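Local coordinates for protein branched-chain amino acid aminotransferase (Thermoproteus uzoniensis, PDB 5CE8) that probably transfers the amino group of leucine, isoleucine or valine to 2-oxoglutarate, using pyridoxal 5'-phosphate as cofactor, at residues Phe40-Gly45 and Glu65-Ser70; Ile46-Asn51 and Leu102-Val107; Tyr56-Arg61 and Pro301-Val306; Ala252-Phe257 and Pro279-Ile284. One frame throughout, in Å; residues are numbered along the deposited sequence.

Contact 1. Residues Phe40-Gly45 and Glu65-Ser70. With PLP (pyridoxal-5'-phosphate), chain D.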
# COMPACT_ATOMS: atom_id res chain seq x y z
N PHE A 40 -0.96 15.79 -21.95
CA PHE A 40 -0.95 17.02 -21.26
C PHE A 40 -1.97 18.02 -21.85
O PHE A 40 -1.66 18.85 -22.80
CB PHE A 40 0.43 17.61 -21.34
CG PHE A 40 0.61 18.76 -20.40
CD1 PHE A 40 0.77 18.52 -19.04
CD2 PHE A 40 0.71 20.07 -20.84
CE1 PHE A 40 0.99 19.58 -18.15
CE2 PHE A 40 0.86 21.17 -19.92
CZ PHE A 40 0.99 20.91 -18.57
N GLY A 41 -3.19 17.87 -21.33
CA GLY A 41 -4.35 18.63 -21.76
C GLY A 41 -5.35 18.62 -20.62
O GLY A 41 -5.18 17.86 -19.61
N VAL A 42 -6.34 19.46 -20.74
CA VAL A 42 -7.58 19.31 -19.97
C VAL A 42 -8.80 19.39 -20.89
O VAL A 42 -8.75 20.01 -21.99
CB VAL A 42 -7.66 20.33 -18.86
CG1 VAL A 42 -6.47 20.16 -17.98
CG2 VAL A 42 -7.71 21.75 -19.32
N PHE A 43 -9.93 18.89 -20.39
CA PHE A 43 -11.16 18.99 -21.15
C PHE A 43 -12.34 19.16 -20.19
O PHE A 43 -12.17 19.15 -18.95
CB PHE A 43 -11.37 17.79 -22.07
CG PHE A 43 -11.49 16.47 -21.36
CD1 PHE A 43 -10.35 15.80 -20.91
CD2 PHE A 43 -12.73 15.92 -21.13
CE1 PHE A 43 -10.51 14.60 -20.17
CE2 PHE A 43 -12.90 14.67 -20.51
CZ PHE A 43 -11.80 14.04 -20.03
N GLU A 44 -13.50 19.32 -20.80
CA GLU A 44 -14.81 19.39 -20.14
C GLU A 44 -15.90 18.69 -20.93
O GLU A 44 -15.74 18.32 -22.10
CB GLU A 44 -15.25 20.83 -19.94
CG GLU A 44 -14.75 21.46 -18.65
CD GLU A 44 -15.23 20.74 -17.40
OE1 GLU A 44 -14.46 20.71 -16.43
OE2 GLU A 44 -16.32 20.17 -17.48
N GLY A 45 -17.06 18.56 -20.30
CA GLY A 45 -18.22 17.96 -20.96
C GLY A 45 -19.37 18.80 -20.48
O GLY A 45 -19.46 19.07 -19.28
N GLU A 65 -15.28 27.31 -15.21
CA GLU A 65 -14.43 27.53 -14.03
C GLU A 65 -13.59 26.29 -13.73
O GLU A 65 -12.43 26.37 -13.40
CB GLU A 65 -15.29 28.02 -12.87
CG GLU A 65 -15.74 29.47 -13.16
CD GLU A 65 -16.43 30.19 -12.00
OE1 GLU A 65 -16.65 29.54 -10.94
OE2 GLU A 65 -16.72 31.44 -12.14
N ARG A 66 -14.21 25.11 -13.86
CA ARG A 66 -13.53 23.86 -13.55
C ARG A 66 -12.43 23.54 -14.60
O ARG A 66 -11.38 23.03 -14.20
CB ARG A 66 -14.50 22.64 -13.40
CG ARG A 66 -13.78 21.43 -12.99
CD ARG A 66 -14.68 20.22 -12.79
NE ARG A 66 -15.30 19.76 -14.02
CZ ARG A 66 -16.27 18.82 -14.07
NH1 ARG A 66 -16.71 18.24 -12.97
NH2 ARG A 66 -16.77 18.42 -15.25
N LEU A 67 -12.67 23.84 -15.89
CA LEU A 67 -11.58 23.72 -16.92
C LEU A 67 -10.28 24.42 -16.47
O LEU A 67 -9.14 23.89 -16.64
CB LEU A 67 -12.01 24.34 -18.28
CG LEU A 67 -11.21 23.96 -19.55
CD1 LEU A 67 -11.55 22.53 -20.08
CD2 LEU A 67 -11.34 24.94 -20.67
N LEU A 68 -10.46 25.68 -16.13
CA LEU A 68 -9.42 26.55 -15.60
C LEU A 68 -8.74 25.98 -14.31
O LEU A 68 -7.51 26.10 -14.18
CB LEU A 68 -10.01 27.92 -15.30
CG LEU A 68 -9.86 29.00 -16.38
CD1 LEU A 68 -9.91 28.39 -17.74
CD2 LEU A 68 -10.87 30.10 -16.21
N ARG A 69 -9.53 25.41 -13.35
CA ARG A 69 -8.94 24.79 -12.14
C ARG A 69 -8.16 23.59 -12.63
O ARG A 69 -7.04 23.40 -12.19
CB ARG A 69 -9.96 24.38 -11.09
CG ARG A 69 -10.58 25.60 -10.40
CD ARG A 69 -11.17 25.22 -9.00
NE ARG A 69 -12.24 24.28 -9.24
CZ ARG A 69 -13.43 24.60 -9.72
NH1 ARG A 69 -13.79 25.86 -10.02
NH2 ARG A 69 -14.27 23.65 -9.93
N SER A 70 -8.71 22.80 -13.55
CA SER A 70 -7.99 21.62 -14.14
C SER A 70 -6.67 21.99 -14.70
O SER A 70 -5.68 21.32 -14.41
CB SER A 70 -8.82 20.88 -15.15
OG SER A 70 -9.79 20.05 -14.44
N1 PLP D . -15.91 11.05 -13.21
C2 PLP D . -14.85 11.26 -13.97
C2A PLP D . -13.64 10.38 -13.88
C3 PLP D . -14.86 12.30 -15.00
O3 PLP D . -13.77 12.45 -15.85
C4 PLP D . -16.08 13.14 -15.12
C4A PLP D . -16.21 14.26 -16.14
C5 PLP D . -17.19 12.82 -14.18
C6 PLP D . -17.01 11.75 -13.26
C5A PLP D . -18.53 13.49 -14.17
O4P PLP D . -18.43 14.86 -14.03
P PLP D . -19.62 15.77 -14.52
O1P PLP D . -19.89 15.52 -16.05
O2P PLP D . -20.73 15.55 -13.59
O3P PLP D . -19.17 17.20 -14.48
O HOH W 1 -11.84 20.50 -16.70

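Contact 2. Residues Ile46-Asn51 and Leu102-Val107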
# COMPACT_ATOMS: atom_id res chain seq x y z
N ILE A 46 -20.12 19.36 -21.42
CA ILE A 46 -21.22 20.25 -21.07
C ILE A 46 -22.37 19.88 -21.93
O ILE A 46 -22.19 19.70 -23.13
CB ILE A 46 -20.91 21.71 -21.28
CG1 ILE A 46 -19.59 22.09 -20.58
CG2 ILE A 46 -22.11 22.56 -20.81
CD1 ILE A 46 -19.02 23.51 -20.90
N ARG A 47 -23.56 19.80 -21.33
CA ARG A 47 -24.76 19.61 -22.15
C ARG A 47 -25.62 20.83 -22.32
O ARG A 47 -25.66 21.71 -21.48
CB ARG A 47 -25.61 18.47 -21.59
CG ARG A 47 -25.12 17.10 -22.00
CD ARG A 47 -25.85 16.00 -21.28
NE ARG A 47 -26.88 15.63 -22.16
CZ ARG A 47 -27.15 14.43 -22.61
NH1 ARG A 47 -26.57 13.32 -22.15
NH2 ARG A 47 -28.13 14.38 -23.52
N ALA A 48 -26.36 20.83 -23.44
CA ALA A 48 -27.37 21.81 -23.68
C ALA A 48 -28.55 21.03 -23.97
O ALA A 48 -28.48 20.04 -24.68
CB ALA A 48 -27.03 22.66 -24.88
N TYR A 49 -29.68 21.49 -23.44
CA TYR A 49 -30.92 20.82 -23.66
C TYR A 49 -32.04 21.76 -24.26
O TYR A 49 -32.26 22.88 -23.82
CB TYR A 49 -31.45 20.34 -22.35
CG TYR A 49 -30.67 19.27 -21.63
CD1 TYR A 49 -31.03 17.93 -21.79
CD2 TYR A 49 -29.71 19.58 -20.70
CE1 TYR A 49 -30.41 16.92 -21.09
CE2 TYR A 49 -29.09 18.55 -19.96
CZ TYR A 49 -29.44 17.24 -20.16
OH TYR A 49 -28.86 16.23 -19.44
N TRP A 50 -32.73 21.21 -25.23
CA TRP A 50 -33.82 21.84 -25.95
C TRP A 50 -35.07 21.48 -25.18
O TRP A 50 -35.35 20.33 -25.05
CB TRP A 50 -33.96 21.20 -27.32
CG TRP A 50 -34.99 21.86 -28.20
CD1 TRP A 50 -36.10 21.26 -28.79
CD2 TRP A 50 -34.99 23.21 -28.61
NE1 TRP A 50 -36.78 22.19 -29.54
CE2 TRP A 50 -36.12 23.39 -29.45
CE3 TRP A 50 -34.15 24.28 -28.39
CZ2 TRP A 50 -36.42 24.61 -30.03
CZ3 TRP A 50 -34.44 25.52 -28.98
CH2 TRP A 50 -35.58 25.66 -29.81
N ASN A 51 -35.82 22.45 -24.74
CA ASN A 51 -37.06 22.18 -24.05
C ASN A 51 -38.27 22.45 -24.96
O ASN A 51 -39.37 22.41 -24.48
CB ASN A 51 -37.15 23.02 -22.79
CG ASN A 51 -37.21 24.49 -23.08
OD1 ASN A 51 -37.39 24.91 -24.21
ND2 ASN A 51 -37.05 25.27 -22.08
N LEU A 102 -27.40 18.69 -27.13
CA LEU A 102 -25.99 18.67 -27.49
C LEU A 102 -25.13 18.25 -26.31
O LEU A 102 -25.53 18.46 -25.18
CB LEU A 102 -25.53 20.07 -27.83
CG LEU A 102 -26.23 20.88 -28.93
CD1 LEU A 102 -25.57 22.29 -29.01
CD2 LEU A 102 -26.22 20.10 -30.25
N TYR A 103 -23.99 17.66 -26.64
CA TYR A 103 -22.82 17.56 -25.80
C TYR A 103 -21.77 18.49 -26.39
O TYR A 103 -21.45 18.45 -27.57
CB TYR A 103 -22.34 16.14 -25.81
CG TYR A 103 -21.21 15.87 -24.86
CD1 TYR A 103 -19.89 16.01 -25.28
CD2 TYR A 103 -21.45 15.43 -23.57
CE1 TYR A 103 -18.85 15.75 -24.43
CE2 TYR A 103 -20.40 15.17 -22.69
CZ TYR A 103 -19.11 15.28 -23.15
OH TYR A 103 -18.04 15.10 -22.29
N ILE A 104 -21.28 19.37 -25.57
CA ILE A 104 -20.26 20.34 -25.90
C ILE A 104 -18.87 19.92 -25.25
O ILE A 104 -18.76 19.68 -24.02
CB ILE A 104 -20.71 21.70 -25.36
CG1 ILE A 104 -22.05 22.17 -26.05
CG2 ILE A 104 -19.65 22.76 -25.59
CD1 ILE A 104 -22.90 22.99 -25.09
N ARG A 105 -17.86 19.79 -26.08
CA ARG A 105 -16.51 19.45 -25.62
C ARG A 105 -15.45 20.58 -25.74
O ARG A 105 -14.95 20.84 -26.90
CB ARG A 105 -16.02 18.35 -26.48
CG ARG A 105 -14.57 17.94 -26.19
CD ARG A 105 -14.20 17.54 -24.75
NE ARG A 105 -14.98 16.50 -24.10
CZ ARG A 105 -14.78 15.19 -24.19
NH1 ARG A 105 -13.86 14.62 -24.97
NH2 ARG A 105 -15.57 14.41 -23.49
N PRO A 106 -15.15 21.26 -24.63
CA PRO A 106 -14.00 22.17 -24.59
C PRO A 106 -12.78 21.34 -24.34
O PRO A 106 -12.79 20.50 -23.41
CB PRO A 106 -14.27 23.09 -23.40
CG PRO A 106 -15.60 22.88 -23.04
CD PRO A 106 -16.10 21.56 -23.58
N VAL A 107 -11.74 21.53 -25.16
CA VAL A 107 -10.53 20.88 -25.02
C VAL A 107 -9.40 21.90 -25.07
O VAL A 107 -9.32 22.69 -25.99
CB VAL A 107 -10.31 19.72 -25.97
CG1 VAL A 107 -10.47 20.07 -27.40
CG2 VAL A 107 -8.98 19.06 -25.69

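Contact 3. Residues Tyr56-Arg61 and Pro301-Val306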
# COMPACT_ATOMS: atom_id res chain seq x y z
N TYR A 56 -30.95 25.49 -23.56
CA TYR A 56 -30.26 25.91 -22.28
C TYR A 56 -29.00 25.07 -22.04
O TYR A 56 -29.01 23.82 -22.01
CB TYR A 56 -31.20 25.86 -21.05
CG TYR A 56 -32.34 26.89 -21.22
CD1 TYR A 56 -32.12 28.21 -21.03
CD2 TYR A 56 -33.60 26.49 -21.66
CE1 TYR A 56 -33.12 29.16 -21.20
CE2 TYR A 56 -34.63 27.43 -21.85
CZ TYR A 56 -34.35 28.78 -21.66
OH TYR A 56 -35.31 29.74 -21.85
N VAL A 57 -27.88 25.78 -21.91
CA VAL A 57 -26.63 25.15 -21.57
C VAL A 57 -26.57 25.00 -20.03
O VAL A 57 -26.88 25.95 -19.32
CB VAL A 57 -25.42 25.95 -22.00
CG1 VAL A 57 -24.19 25.07 -21.90
CG2 VAL A 57 -25.47 26.57 -23.41
N PHE A 58 -26.29 23.80 -19.56
CA PHE A 58 -26.47 23.49 -18.14
C PHE A 58 -25.18 23.69 -17.48
O PHE A 58 -24.17 23.04 -17.88
CB PHE A 58 -26.92 22.10 -17.89
CG PHE A 58 -27.23 21.85 -16.44
CD1 PHE A 58 -28.32 22.52 -15.79
CD2 PHE A 58 -26.46 21.00 -15.71
CE1 PHE A 58 -28.54 22.36 -14.44
CE2 PHE A 58 -26.74 20.75 -14.39
CZ PHE A 58 -27.80 21.40 -13.75
N ARG A 59 -25.20 24.57 -16.48
CA ARG A 59 -24.06 25.01 -15.62
C ARG A 59 -22.79 25.35 -16.35
O ARG A 59 -21.64 24.90 -16.01
CB ARG A 59 -23.82 24.12 -14.41
CG ARG A 59 -25.08 23.93 -13.60
CD ARG A 59 -24.87 22.96 -12.40
NE ARG A 59 -23.97 23.55 -11.44
CZ ARG A 59 -23.89 23.21 -10.14
NH1 ARG A 59 -24.62 22.26 -9.60
NH2 ARG A 59 -23.13 23.89 -9.35
N LEU A 60 -22.98 26.22 -17.35
CA LEU A 60 -21.82 26.58 -18.22
C LEU A 60 -20.63 27.13 -17.54
O LEU A 60 -19.51 26.63 -17.69
CB LEU A 60 -22.30 27.57 -19.24
CG LEU A 60 -21.38 28.09 -20.33
CD1 LEU A 60 -20.64 26.91 -20.98
CD2 LEU A 60 -22.19 28.97 -21.30
N ARG A 61 -20.87 28.17 -16.76
CA ARG A 61 -19.82 28.82 -16.00
C ARG A 61 -19.18 27.91 -14.98
O ARG A 61 -17.99 28.01 -14.74
CB ARG A 61 -20.34 30.10 -15.33
CG ARG A 61 -19.30 31.02 -14.67
CD ARG A 61 -18.37 31.68 -15.70
NE ARG A 61 -19.12 32.53 -16.64
CZ ARG A 61 -19.25 33.86 -16.55
NH1 ARG A 61 -18.64 34.55 -15.58
NH2 ARG A 61 -19.98 34.51 -17.47
N PRO A 301 -30.95 30.03 -12.58
CA PRO A 301 -29.58 30.49 -12.75
C PRO A 301 -28.53 29.54 -13.30
O PRO A 301 -27.52 30.01 -13.74
CB PRO A 301 -29.19 30.94 -11.34
CG PRO A 301 -30.50 31.44 -10.78
CD PRO A 301 -31.58 30.61 -11.36
N TRP A 302 -28.78 28.25 -13.30
CA TRP A 302 -27.87 27.27 -13.89
C TRP A 302 -28.05 27.08 -15.39
O TRP A 302 -27.27 26.34 -16.02
CB TRP A 302 -28.11 25.86 -13.28
CG TRP A 302 -27.58 25.75 -11.92
CD1 TRP A 302 -26.62 26.54 -11.31
CD2 TRP A 302 -27.86 24.72 -11.01
NE1 TRP A 302 -26.39 26.08 -10.02
CE2 TRP A 302 -27.13 24.96 -9.83
CE3 TRP A 302 -28.68 23.63 -11.06
CZ2 TRP A 302 -27.21 24.10 -8.72
CZ3 TRP A 302 -28.78 22.79 -9.92
CH2 TRP A 302 -28.06 23.04 -8.79
N LEU A 303 -29.07 27.72 -15.95
CA LEU A 303 -29.43 27.50 -17.32
C LEU A 303 -29.12 28.69 -18.19
O LEU A 303 -29.68 29.74 -17.97
CB LEU A 303 -30.92 27.27 -17.35
CG LEU A 303 -31.27 25.78 -17.37
CD1 LEU A 303 -30.93 25.14 -16.02
CD2 LEU A 303 -32.74 25.64 -17.69
N THR A 304 -28.24 28.52 -19.20
CA THR A 304 -27.76 29.63 -20.02
C THR A 304 -28.49 29.60 -21.32
O THR A 304 -28.30 28.63 -22.06
CB THR A 304 -26.26 29.55 -20.33
OG1 THR A 304 -25.55 29.73 -19.11
CG2 THR A 304 -25.86 30.68 -21.30
N PRO A 305 -29.33 30.63 -21.62
CA PRO A 305 -30.07 30.55 -22.87
C PRO A 305 -29.15 30.83 -24.03
O PRO A 305 -28.33 31.76 -23.95
CB PRO A 305 -31.13 31.67 -22.77
CG PRO A 305 -30.66 32.59 -21.73
CD PRO A 305 -29.81 31.76 -20.79
N VAL A 306 -29.33 30.07 -25.09
CA VAL A 306 -28.56 30.24 -26.32
C VAL A 306 -29.18 31.31 -27.29
O VAL A 306 -28.46 32.02 -28.05
CB VAL A 306 -28.53 28.84 -27.03
CG1 VAL A 306 -28.22 28.90 -28.51
CG2 VAL A 306 -27.51 27.99 -26.32
O HOH W 2 -25.21 27.66 -17.38

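Contact 4. Residues Ala252-Phe257 and Pro279-Ile284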
# COMPACT_ATOMS: atom_id res chain seq x y z
N ALA A 252 -26.41 -2.82 -1.50
CA ALA A 252 -27.21 -1.62 -1.54
C ALA A 252 -28.67 -1.87 -1.89
O ALA A 252 -28.96 -2.75 -2.67
CB ALA A 252 -26.66 -0.62 -2.62
N ASP A 253 -29.54 -1.03 -1.35
CA ASP A 253 -30.93 -0.92 -1.79
C ASP A 253 -31.09 -0.39 -3.18
O ASP A 253 -31.98 -0.82 -3.92
CB ASP A 253 -31.73 -0.05 -0.79
CG ASP A 253 -31.68 -0.62 0.65
OD1 ASP A 253 -31.67 -1.86 0.77
OD2 ASP A 253 -31.60 0.15 1.62
N GLU A 254 -30.17 0.47 -3.57
CA GLU A 254 -30.14 1.12 -4.91
C GLU A 254 -28.78 1.66 -5.17
O GLU A 254 -27.97 1.87 -4.24
CB GLU A 254 -31.08 2.37 -5.10
CG GLU A 254 -32.38 2.45 -4.38
CD GLU A 254 -33.12 3.74 -4.65
OE1 GLU A 254 -33.07 4.29 -5.81
OE2 GLU A 254 -33.82 4.16 -3.69
N ALA A 255 -28.55 1.91 -6.45
CA ALA A 255 -27.28 2.46 -6.98
C ALA A 255 -27.49 3.12 -8.31
O ALA A 255 -28.39 2.76 -9.08
CB ALA A 255 -26.19 1.39 -7.13
N PHE A 256 -26.76 4.18 -8.50
CA PHE A 256 -26.77 4.93 -9.75
C PHE A 256 -25.46 5.69 -10.02
O PHE A 256 -24.75 6.12 -9.12
CB PHE A 256 -27.98 5.87 -9.82
CG PHE A 256 -28.08 6.94 -8.77
CD1 PHE A 256 -28.63 6.66 -7.53
CD2 PHE A 256 -27.68 8.26 -9.02
CE1 PHE A 256 -28.83 7.67 -6.56
CE2 PHE A 256 -27.89 9.24 -8.07
CZ PHE A 256 -28.39 8.95 -6.80
N PHE A 257 -25.21 5.86 -11.31
CA PHE A 257 -24.15 6.69 -11.86
C PHE A 257 -24.73 8.05 -12.25
O PHE A 257 -25.92 8.18 -12.66
CB PHE A 257 -23.69 6.14 -13.19
CG PHE A 257 -22.85 4.91 -13.12
CD1 PHE A 257 -21.65 4.92 -12.49
CD2 PHE A 257 -23.27 3.70 -13.77
CE1 PHE A 257 -20.84 3.79 -12.51
CE2 PHE A 257 -22.48 2.58 -13.75
CZ PHE A 257 -21.24 2.62 -13.12
N PRO A 279 -36.73 3.87 -5.84
CA PRO A 279 -37.43 5.17 -5.75
C PRO A 279 -36.61 6.46 -5.60
O PRO A 279 -36.98 7.47 -6.22
CB PRO A 279 -38.42 4.97 -4.59
CG PRO A 279 -37.80 3.90 -3.72
CD PRO A 279 -36.84 3.09 -4.59
N ILE A 280 -35.49 6.42 -4.88
CA ILE A 280 -34.58 7.57 -4.72
C ILE A 280 -33.98 7.90 -6.09
O ILE A 280 -34.09 9.04 -6.56
CB ILE A 280 -33.55 7.42 -3.54
CG1 ILE A 280 -34.26 7.24 -2.19
CG2 ILE A 280 -32.54 8.56 -3.42
CD1 ILE A 280 -35.28 8.28 -1.76
N THR A 281 -33.44 6.90 -6.77
CA THR A 281 -32.84 7.11 -8.01
C THR A 281 -33.86 7.67 -8.96
O THR A 281 -33.55 8.61 -9.65
CB THR A 281 -32.34 5.81 -8.64
OG1 THR A 281 -31.38 5.20 -7.78
CG2 THR A 281 -31.68 6.07 -9.93
N GLN A 282 -35.05 7.10 -9.01
CA GLN A 282 -36.11 7.65 -9.87
C GLN A 282 -36.44 9.11 -9.53
O GLN A 282 -36.53 9.97 -10.46
CB GLN A 282 -37.36 6.75 -10.01
N LYS A 283 -36.58 9.43 -8.24
CA LYS A 283 -37.01 10.75 -7.87
C LYS A 283 -35.87 11.69 -8.22
O LYS A 283 -36.13 12.75 -8.82
CB LYS A 283 -37.47 10.86 -6.39
CG LYS A 283 -37.69 12.28 -5.89
CD LYS A 283 -38.96 12.81 -6.58
CE LYS A 283 -39.51 14.18 -6.11
NZ LYS A 283 -40.27 14.01 -4.87
N ILE A 284 -34.63 11.33 -7.95
CA ILE A 284 -33.46 12.21 -8.37
C ILE A 284 -33.42 12.37 -9.94
O ILE A 284 -33.30 13.50 -10.47
CB ILE A 284 -32.08 11.77 -7.76
CG1 ILE A 284 -32.07 12.04 -6.25
CG2 ILE A 284 -30.94 12.68 -8.29
CD1 ILE A 284 -31.00 11.27 -5.54

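Contact 1. Residues Phe40-Gly45 and Glu65-Ser70
E44, on the strand side, and R66, on the helix, meet in a side-on salt bridge beside the cofactor phosphate. R66 NE gives an almost straight bond to E44 OE1 at 2.7 Å, in the guanidinium plane, and R66 NH2 reaches E44 OE2 at 2.9 Å, tilted somewhat from that plane. Both carboxylate oxygens use their syn lone pairs, and the carboxylate and guanidinium planes differ by 23°. From the neighbouring edge, between NH1 and NH2, R66 NH2 bonds to O3P of PLP at 2.8 Å, with a weak bond from R66 NH1 to the same oxygen. One arginine thus joins a carboxylate and a phosphate, and the glutamate probably balances part of its charge. The R66 chain starts with CG anti to the backbone N (chi1 -176°) and bends at chi3, which swings the guanidinium from the helix to the strand. This is part of the phosphate-binding cup of a class-IV (fold type IV) aminotransferase; I223 and T224 supply backbone NH groups to PLP, while E221 O accepts from R66 NH1. In the second shell, H63 ND1 bonds to E44 OE2, and a water donates to E44 OE1 and to F43 O, both at 2.6 Å, while accepting from S70 OG, which also pairs with K162 N. Beneath these polar groups the helix packs antiparallel to the strand: L67 CD1 touches the F43 carbonyl carbon at 3.5 Å and lies against E44 CG, V42 CG2 meets L67 CD1 at 4.0 Å, and V42 CG1 rests on S70 CB at 3.7 Å.

Contact 2. Residues Ile46-Asn51 and Leu102-Val107
Two neighbouring strands of the antiparallel sheet, 41-50 and 102-109, pair here through I46 with I104, R47 with Y103 and A48 with L102. The outer two are hydrogen-bonded pairs and the middle one is non-hydrogen-bonded. I104 N reaches I46 O at 2.6 Å, while I46 N binds I104 O at 3.0 Å; A48 and L102 exchange a second couple of bonds. Between them R47 CA approaches L102 O at 3.3 Å in a CA-H...O contact. I46, A48, L102 and I104 line one face of the sheet. There I46 CB lies against I104 CB, and I104 CD1 comes up to A48 CB at 4.1 Å. I46 CG1, anti to the carbonyl carbon (chi1 -52°), carries CD1 to P106 CG, also 4.1 Å away, the two side chains crossing at about a right angle. Helix 60-74 packs on I46 and P106 through M64, and on I46 through H63 as well. On the other face R47 CB and CG pass L102 O, and the chain bends at chi3 before NH2 bonds to G134 O. Y103 OH accepts from R105 NH2 at 2.8 Å, nearly in the guanidinium plane, and R105 NH1 also bonds to N37 and Y38 of the second subunit. With R47 and Y103 pointing to the face near T260 and the cofactor, these are inner strands of the antiparallel sheet of a class-IV aminotransferase.

Contact 3. Residues Tyr56-Arg61 and Pro301-Val306
Strands 55-58 and 303-305 run antiparallel, with V57 N to T304 O and T304 N to V57 O both at 2.9 Å and R59 N to W302 O carrying the pairing one step further. There the chain turns into helix 60-74, with R59 at the N-cap position. Across this corner the R59 guanidinium lies flat on the W302 indole, the planes 11° apart, as an off-centre cation-pi contact. R59 CD makes a CH-pi contact over the five-membered ring of W302, 3.8 Å from its centroid, and R59 NH1 lies over W302 CZ2; the bend at chi3 (66°) lays the group along the ring. D62 and E226 form salt bridges to the same guanidinium, and T227 OG1 is hydrogen-bonded to R59 NH1. F58 runs beside W302 with the ring planes nearly perpendicular, F58 CZ 3.6 Å from W302 CE3, while L303 CD1 meets the edge of the F58 ring. Y56 CB packs on L303 CG, and Y56 CE1 touches P305 CB at 3.6 Å. A water donates to W302 O, accepts from L60 N at 2.7 Å and pairs with T304 OG1. The chain's last strand is thus outermost, within this subunit, in the antiparallel sheet of the class-IV aminotransferase fold.

Contact 4. Residues Ala252-Phe257 and Pro279-Ile284
The F256 ring and the E254 carboxylate are the flat groups that the strand presents to helix 279-292. T281 OG1 approaches F256 CD1 at 3.1 Å and I284 CD1 reaches F256 CZ at 3.7 Å, both obliquely to the ring, while the F203 ring lies nearly parallel to it. The first torsion of F256 places CG between the backbone N and the carbonyl carbon (chi1 61°), turning the ring to the helix; T281 CG2 rests against its CB at 3.7 Å. The carboxylate is held at the first turn of the helix. E254 OE1 accepts two bonds, from T281 N on its syn side and from T281 OG1 on its anti side, each at 2.8 Å and each out of the carboxylate plane. E254 OE2 uses its syn lone pair for I280 N at 3.1 Å and also touches P279 CD at 3.3 Å. Three donors therefore fix the rotation of this buried group, and two are backbone NH groups of the first helical turn, which lack carbonyl partners one turn earlier in the helix. The positive end of the helix dipole would probably stabilise the negative charge of E254. Beyond CG the side chain is extended, spanning the gap between strand 254-257 and helix segment 279-284, whose axes approach to 8.2 Å at 34°. D253 and E254 both face V205 of strand 201-206 in a classic beta bulge. Strand 254-259 lies between strands 201-206 and 265-270 of the mixed sheet, and the helix packs on that sheet, where I280 and I284 also touch L210 of strand 209-212.

Contacts 1, 2 and 3 belong to one antiparallel sheet and the helix beside it: contacts 1 and 2 share strand 41-50, contacts 1 and 3 share helix 60-74, and backbone bonds R47-F58 and Y49-Y56 tie contact 2 to contact 3. Contact 4 stands apart on the mixed sheet, about 10 Å at nearest atoms from contacts 2 and 3. Contacts 1 and 2 are wholly buried, whereas 3 and 4 include exposed prolines. Contact 2 relies on backbone pairing and aliphatic packing. Charge serves differently in the other three: contact 1 joins an ion pair to the cofactor phosphate, contact 3 lays a cation on an indole, and contact 4 sets a carboxylate on a helix start.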